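Local coordinates for hemin degrading factor (Pseudomonas aeruginosa, PDB 4MF9), which binds heme and probably takes part in its trafficking and degradation, at residues A249-M263 against H275-F289. Numbering follows the deposited sequence.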
loop_
_atom_site.group_PDB
_atom_site.type_symbol
_atom_site.label_atom_id
_atom_site.label_comp_id
_atom_site.label_asym_id
_atom_site.label_seq_id
_atom_site.Cartn_x
_atom_site.Cartn_y
_atom_site.Cartn_z
ATOM N N ALA A 249 6.334 1.476 -17.056
ATOM C CA ALA A 249 5.161 1.006 -17.799
ATOM C C ALA A 249 5.549 -0.006 -18.880
ATOM O O ALA A 249 4.835 -0.983 -19.135
ATOM C CB ALA A 249 4.424 2.188 -18.427
ATOM N N LYS A 250 6.669 0.240 -19.515
ATOM C CA LYS A 250 7.186 -0.602 -20.561
ATOM C C LYS A 250 7.549 -1.964 -20.074
ATOM O O LYS A 250 7.331 -2.879 -20.742
ATOM C CB LYS A 250 8.326 0.055 -21.262
ATOM C CG LYS A 250 7.879 1.154 -22.173
ATOM C CD LYS A 250 8.895 2.211 -22.270
ATOM C CE LYS A 250 8.598 3.121 -23.424
ATOM N NZ LYS A 250 9.820 3.674 -23.993
ATOM N N LEU A 251 8.091 -2.045 -18.860
ATOM C CA LEU A 251 8.411 -3.325 -18.221
ATOM C C LEU A 251 7.149 -4.140 -17.929
ATOM O O LEU A 251 7.133 -5.361 -18.132
ATOM C CB LEU A 251 9.259 -3.129 -16.950
ATOM C CG LEU A 251 9.753 -4.426 -16.305
ATOM C CD1 LEU A 251 11.117 -4.255 -15.690
ATOM C CD2 LEU A 251 8.763 -4.870 -15.232
ATOM N N PHE A 252 6.106 -3.474 -17.432
ATOM C CA PHE A 252 4.809 -4.123 -17.253
ATOM C C PHE A 252 4.337 -4.696 -18.588
ATOM O O PHE A 252 3.950 -5.870 -18.669
ATOM C CB PHE A 252 3.768 -3.122 -16.737
ATOM C CG PHE A 252 3.731 -2.984 -15.229
ATOM C CD1 PHE A 252 3.255 -4.018 -14.431
ATOM C CD2 PHE A 252 4.132 -1.800 -14.619
ATOM C CE1 PHE A 252 3.207 -3.879 -13.035
ATOM C CE2 PHE A 252 4.088 -1.656 -13.233
ATOM C CZ PHE A 252 3.619 -2.698 -12.444
ATOM N N GLU A 253 4.427 -3.889 -19.631
ATOM C CA GLU A 253 3.986 -4.258 -20.963
ATOM C C GLU A 253 4.752 -5.463 -21.470
ATOM O O GLU A 253 4.206 -6.408 -21.962
ATOM C CB GLU A 253 4.185 -3.072 -21.879
ATOM C CG GLU A 253 2.981 -2.191 -21.943
ATOM C CD GLU A 253 3.224 -0.819 -22.480
ATOM O OE1 GLU A 253 4.359 -0.404 -22.608
ATOM O OE2 GLU A 253 2.246 -0.126 -22.748
ATOM N N ALA A 254 6.054 -5.462 -21.237
ATOM C CA ALA A 254 6.904 -6.572 -21.652
ATOM C C ALA A 254 6.594 -7.824 -20.835
ATOM O O ALA A 254 6.560 -8.925 -21.376
ATOM C CB ALA A 254 8.371 -6.193 -21.522
ATOM N N ALA A 255 6.376 -7.657 -19.531
ATOM C CA ALA A 255 6.016 -8.780 -18.662
ATOM C C ALA A 255 4.643 -9.335 -19.038
ATOM O O ALA A 255 4.385 -10.539 -18.932
ATOM C CB ALA A 255 6.031 -8.348 -17.190
ATOM N N ALA A 256 3.749 -8.447 -19.449
ATOM C CA ALA A 256 2.439 -8.885 -19.890
ATOM C C ALA A 256 2.626 -9.755 -21.124
ATOM O O ALA A 256 2.006 -10.813 -21.251
ATOM C CB ALA A 256 1.570 -7.702 -20.204
ATOM N N GLU A 257 3.541 -9.316 -21.973
ATOM C CA GLU A 257 3.823 -9.944 -23.252
ATOM C C GLU A 257 4.273 -11.374 -23.036
ATOM O O GLU A 257 3.834 -12.222 -23.746
ATOM C CB GLU A 257 4.684 -9.025 -24.189
ATOM C CG GLU A 257 3.891 -7.766 -24.672
ATOM C CD GLU A 257 4.403 -6.948 -25.892
ATOM O OE1 GLU A 257 5.379 -6.194 -25.834
ATOM O OE2 GLU A 257 3.783 -6.989 -26.951
ATOM N N SER A 258 5.126 -11.634 -22.058
ATOM C CA SER A 258 5.658 -12.952 -21.761
ATOM C C SER A 258 5.064 -13.865 -20.721
ATOM O O SER A 258 5.377 -14.990 -20.698
ATOM C CB SER A 258 7.136 -12.845 -21.481
ATOM O OG SER A 258 7.484 -12.818 -20.120
ATOM N N GLY A 259 4.196 -13.368 -19.876
ATOM C CA GLY A 259 3.559 -14.200 -18.864
ATOM C C GLY A 259 4.434 -14.398 -17.642
ATOM O O GLY A 259 4.174 -15.264 -16.802
ATOM N N LEU A 260 5.484 -13.626 -17.528
ATOM C CA LEU A 260 6.374 -13.738 -16.422
ATOM C C LEU A 260 5.679 -13.372 -15.100
ATOM O O LEU A 260 5.244 -12.300 -14.914
ATOM C CB LEU A 260 7.521 -12.765 -16.663
ATOM C CG LEU A 260 8.553 -12.342 -15.669
ATOM C CD1 LEU A 260 9.048 -13.557 -14.976
ATOM C CD2 LEU A 260 9.746 -11.783 -16.394
ATOM N N PRO A 261 5.686 -14.281 -14.184
ATOM C CA PRO A 261 5.141 -14.014 -12.847
ATOM C C PRO A 261 6.042 -13.039 -12.087
ATOM O O PRO A 261 7.244 -13.275 -11.920
ATOM C CB PRO A 261 5.150 -15.397 -12.186
ATOM C CG PRO A 261 6.256 -16.146 -12.907
ATOM C CD PRO A 261 6.187 -15.660 -14.325
ATOM N N ILE A 262 5.459 -11.935 -11.636
ATOM C CA ILE A 262 6.221 -10.896 -10.960
ATOM C C ILE A 262 5.628 -10.649 -9.580
ATOM O O ILE A 262 4.660 -11.300 -9.197
ATOM C CB ILE A 262 6.187 -9.606 -11.765
ATOM C CG1 ILE A 262 4.739 -9.143 -11.931
ATOM C CG2 ILE A 262 6.836 -9.829 -13.139
ATOM C CD1 ILE A 262 4.594 -7.812 -12.645
ATOM N N MET A 263 6.204 -9.755 -8.814
ATOM C CA MET A 263 5.687 -9.294 -7.541
ATOM C C MET A 263 5.556 -7.791 -7.572
ATOM O O MET A 263 6.463 -7.138 -7.975
ATOM C CB MET A 263 6.590 -9.698 -6.395
ATOM C CG MET A 263 6.794 -11.167 -6.253
ATOM S SD MET A 263 7.831 -11.687 -4.924
ATOM C CE MET A 263 6.696 -11.382 -3.595
ATOM N N HIS A 275 1.134 -8.237 -4.787
ATOM C CA HIS A 275 0.566 -9.156 -5.761
ATOM C C HIS A 275 1.680 -10.054 -6.263
ATOM O O HIS A 275 2.735 -9.560 -6.637
ATOM C CB HIS A 275 -0.002 -8.403 -6.949
ATOM C CG HIS A 275 -0.205 -9.262 -8.164
ATOM N ND1 HIS A 275 -1.238 -10.169 -8.268
ATOM C CD2 HIS A 275 0.499 -9.359 -9.317
ATOM C CE1 HIS A 275 -1.171 -10.777 -9.440
ATOM N NE2 HIS A 275 -0.119 -10.312 -10.094
ATOM N N THR A 276 1.446 -11.364 -6.263
ATOM C CA THR A 276 2.381 -12.310 -6.863
ATOM C C THR A 276 1.700 -12.997 -8.039
ATOM O O THR A 276 0.586 -13.498 -7.910
ATOM C CB THR A 276 2.850 -13.367 -5.853
ATOM O OG1 THR A 276 3.478 -12.721 -4.736
ATOM C CG2 THR A 276 3.840 -14.319 -6.496
ATOM N N GLY A 277 2.357 -12.995 -9.190
ATOM C CA GLY A 277 1.815 -13.653 -10.362
ATOM C C GLY A 277 1.978 -12.809 -11.602
ATOM O O GLY A 277 2.554 -11.722 -11.557
ATOM N N PRO A 278 1.504 -13.282 -12.732
ATOM C CA PRO A 278 1.580 -12.509 -13.981
ATOM C C PRO A 278 0.617 -11.351 -14.028
ATOM O O PRO A 278 -0.276 -11.310 -13.269
ATOM C CB PRO A 278 1.196 -13.532 -15.025
ATOM C CG PRO A 278 0.274 -14.402 -14.302
ATOM C CD PRO A 278 0.869 -14.575 -12.951
ATOM N N VAL A 279 0.848 -10.433 -14.912
ATOM C CA VAL A 279 -0.113 -9.433 -15.249
ATOM C C VAL A 279 -0.474 -9.667 -16.700
ATOM O O VAL A 279 0.321 -10.187 -17.421
ATOM C CB VAL A 279 0.394 -8.043 -14.976
ATOM C CG1 VAL A 279 0.614 -7.900 -13.473
ATOM C CG2 VAL A 279 1.664 -7.770 -15.723
ATOM N N CYS A 280 -1.711 -9.439 -17.084
ATOM C CA CYS A 280 -2.135 -9.765 -18.449
ATOM C C CYS A 280 -2.726 -8.570 -19.154
ATOM O O CYS A 280 -2.248 -8.165 -20.205
ATOM C CB CYS A 280 -3.167 -10.900 -18.464
ATOM S SG CYS A 280 -2.612 -12.446 -17.708
ATOM N N ASN A 281 -3.721 -7.963 -18.545
ATOM C CA ASN A 281 -4.468 -6.953 -19.224
ATOM C C ASN A 281 -4.094 -5.617 -18.755
ATOM O O ASN A 281 -4.268 -5.351 -17.624
ATOM C CB ASN A 281 -5.962 -7.219 -18.969
ATOM C CG ASN A 281 -6.791 -6.751 -20.083
ATOM O OD1 ASN A 281 -7.156 -5.598 -20.145
ATOM N ND2 ASN A 281 -7.073 -7.640 -21.000
ATOM N N LEU A 282 -3.598 -4.763 -19.636
ATOM C CA LEU A 282 -3.022 -3.516 -19.278
ATOM C C LEU A 282 -3.642 -2.374 -20.070
ATOM O O LEU A 282 -3.942 -2.546 -21.202
ATOM C CB LEU A 282 -1.517 -3.541 -19.549
ATOM C CG LEU A 282 -0.535 -4.318 -18.671
ATOM C CD1 LEU A 282 -1.195 -5.320 -17.800
ATOM C CD2 LEU A 282 0.604 -4.948 -19.464
ATOM N N LYS A 283 -3.782 -1.216 -19.473
ATOM C CA LYS A 283 -4.342 -0.091 -20.176
ATOM C C LYS A 283 -3.969 1.296 -19.672
ATOM O O LYS A 283 -3.991 1.549 -18.487
ATOM C CB LYS A 283 -5.858 -0.257 -20.167
ATOM C CG LYS A 283 -6.623 0.937 -20.642
ATOM C CD LYS A 283 -6.813 0.902 -22.124
ATOM C CE LYS A 283 -7.920 -0.048 -22.478
ATOM N NZ LYS A 283 -9.261 0.491 -22.714
ATOM N N TRP A 284 -3.718 2.191 -20.586
ATOM C CA TRP A 284 -3.548 3.575 -20.303
ATOM C C TRP A 284 -4.891 4.334 -20.271
ATOM O O TRP A 284 -5.735 4.114 -21.069
ATOM C CB TRP A 284 -2.702 4.209 -21.373
ATOM C CG TRP A 284 -1.240 3.926 -21.297
ATOM C CD1 TRP A 284 -0.567 2.974 -21.963
ATOM C CD2 TRP A 284 -0.318 4.580 -20.480
ATOM N NE1 TRP A 284 0.743 3.013 -21.627
ATOM C CE2 TRP A 284 0.925 4.020 -20.726
ATOM C CE3 TRP A 284 -0.412 5.622 -19.568
ATOM C CZ2 TRP A 284 2.071 4.440 -20.047
ATOM C CZ3 TRP A 284 0.724 6.036 -18.916
ATOM C CH2 TRP A 284 1.939 5.454 -19.155
ATOM N N LEU A 285 -5.058 5.262 -19.361
ATOM C CA LEU A 285 -6.107 6.237 -19.427
ATOM C C LEU A 285 -5.503 7.474 -18.927
ATOM O O LEU A 285 -5.221 7.568 -17.772
ATOM C CB LEU A 285 -7.290 5.852 -18.526
ATOM C CG LEU A 285 -8.732 6.311 -18.793
ATOM C CD1 LEU A 285 -8.983 6.604 -20.226
ATOM C CD2 LEU A 285 -9.595 5.167 -18.345
ATOM N N ASP A 286 -5.266 8.408 -19.829
ATOM C CA ASP A 286 -4.638 9.649 -19.490
ATOM C C ASP A 286 -3.288 9.326 -18.790
ATOM O O ASP A 286 -2.593 8.469 -19.258
ATOM C CB ASP A 286 -5.584 10.507 -18.692
ATOM C CG ASP A 286 -6.628 11.193 -19.571
ATOM O OD1 ASP A 286 -6.604 10.971 -20.780
ATOM O OD2 ASP A 286 -7.410 11.939 -19.006
ATOM N N ASP A 287 -2.996 9.966 -17.676
ATOM C CA ASP A 287 -1.727 9.750 -16.943
ATOM C C ASP A 287 -1.704 8.449 -16.136
ATOM O O ASP A 287 -0.680 8.107 -15.511
ATOM C CB ASP A 287 -1.456 10.904 -15.972
ATOM C CG ASP A 287 -1.194 12.219 -16.670
ATOM O OD1 ASP A 287 -0.799 12.209 -17.860
ATOM O OD2 ASP A 287 -1.369 13.269 -16.006
ATOM N N TRP A 288 -2.836 7.746 -16.126
ATOM C CA TRP A 288 -2.967 6.497 -15.384
ATOM C C TRP A 288 -2.526 5.316 -16.218
ATOM O O TRP A 288 -3.042 5.084 -17.324
ATOM C CB TRP A 288 -4.417 6.250 -14.952
ATOM C CG TRP A 288 -4.925 7.179 -13.917
ATOM C CD1 TRP A 288 -5.725 8.265 -14.116
ATOM C CD2 TRP A 288 -4.693 7.100 -12.510
ATOM N NE1 TRP A 288 -6.002 8.874 -12.913
ATOM C CE2 TRP A 288 -5.375 8.179 -11.912
ATOM C CE3 TRP A 288 -3.963 6.227 -11.696
ATOM C CZ2 TRP A 288 -5.358 8.406 -10.534
ATOM C CZ3 TRP A 288 -3.944 6.452 -10.331
ATOM C CH2 TRP A 288 -4.637 7.535 -9.763
ATOM N N PHE A 289 -1.589 4.551 -15.678
ATOM C CA PHE A 289 -1.259 3.259 -16.247
ATOM C C PHE A 289 -1.895 2.201 -15.367
ATOM O O PHE A 289 -1.766 2.247 -14.135
ATOM C CB PHE A 289 0.257 3.068 -16.335
ATOM C CG PHE A 289 0.656 1.753 -16.927
ATOM C CD1 PHE A 289 0.594 1.551 -18.302
ATOM C CD2 PHE A 289 1.069 0.707 -16.111
ATOM C CE1 PHE A 289 0.952 0.333 -18.858
ATOM C CE2 PHE A 289 1.427 -0.517 -16.655
ATOM C CZ PHE A 289 1.380 -0.705 -18.030
HETATM O O HOH W 1 3.268 -11.413 -16.436
HETATM O O HOH W 2 0.766 -12.498 -19.435
#
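Ile-262 and Gly-277 form an antiparallel hydrogen-bonded pair near the open end of the 262-268/271-277 beta hairpin in a HemS/ChuX domain, while helix 247-258 packs on strands 282-285 and 288-293. Gly-277 N donates to Ile-262 O (2.9 Å), nearly in line with the carbonyl; in the return bond Ile-262 N approaches Gly-277 O from above its carbonyl plane. Beyond the pair, Ile-262 CD1 meets Val-279 CG1 at 4.1 Å, the two side chains crossing at about a right angle.

On the helix, Ala-249 CB sits over the centre of the Phe-289 ring in a CH-pi contact (3.9 Å to the centroid) and also touches Trp-284 CZ2. With chi1 at -180°, CG of Phe-289 lies opposite the backbone N, which carries the ring to Ala-249. Phe-252 CB lies at the edge of the same ring, 3.5 Å from Phe-289 CE2; the Phe-252 and Phe-289 rings meet obliquely, their planes 41° apart.

Met-263 faces the heme pocket and touches the heme, its bent chain bringing CE to 3.7 Å from Thr-276 OG1. Farther out, Leu-298 of strand 296-301 packs against Phe-252. Between helix end and loop, one water accepts from Val-279 N and lies close to Leu-260 O and 2.9 Å from Ala-255 O; a second donates to both Ala-256 O (2.8 Å) and Val-279 O (3.1 Å).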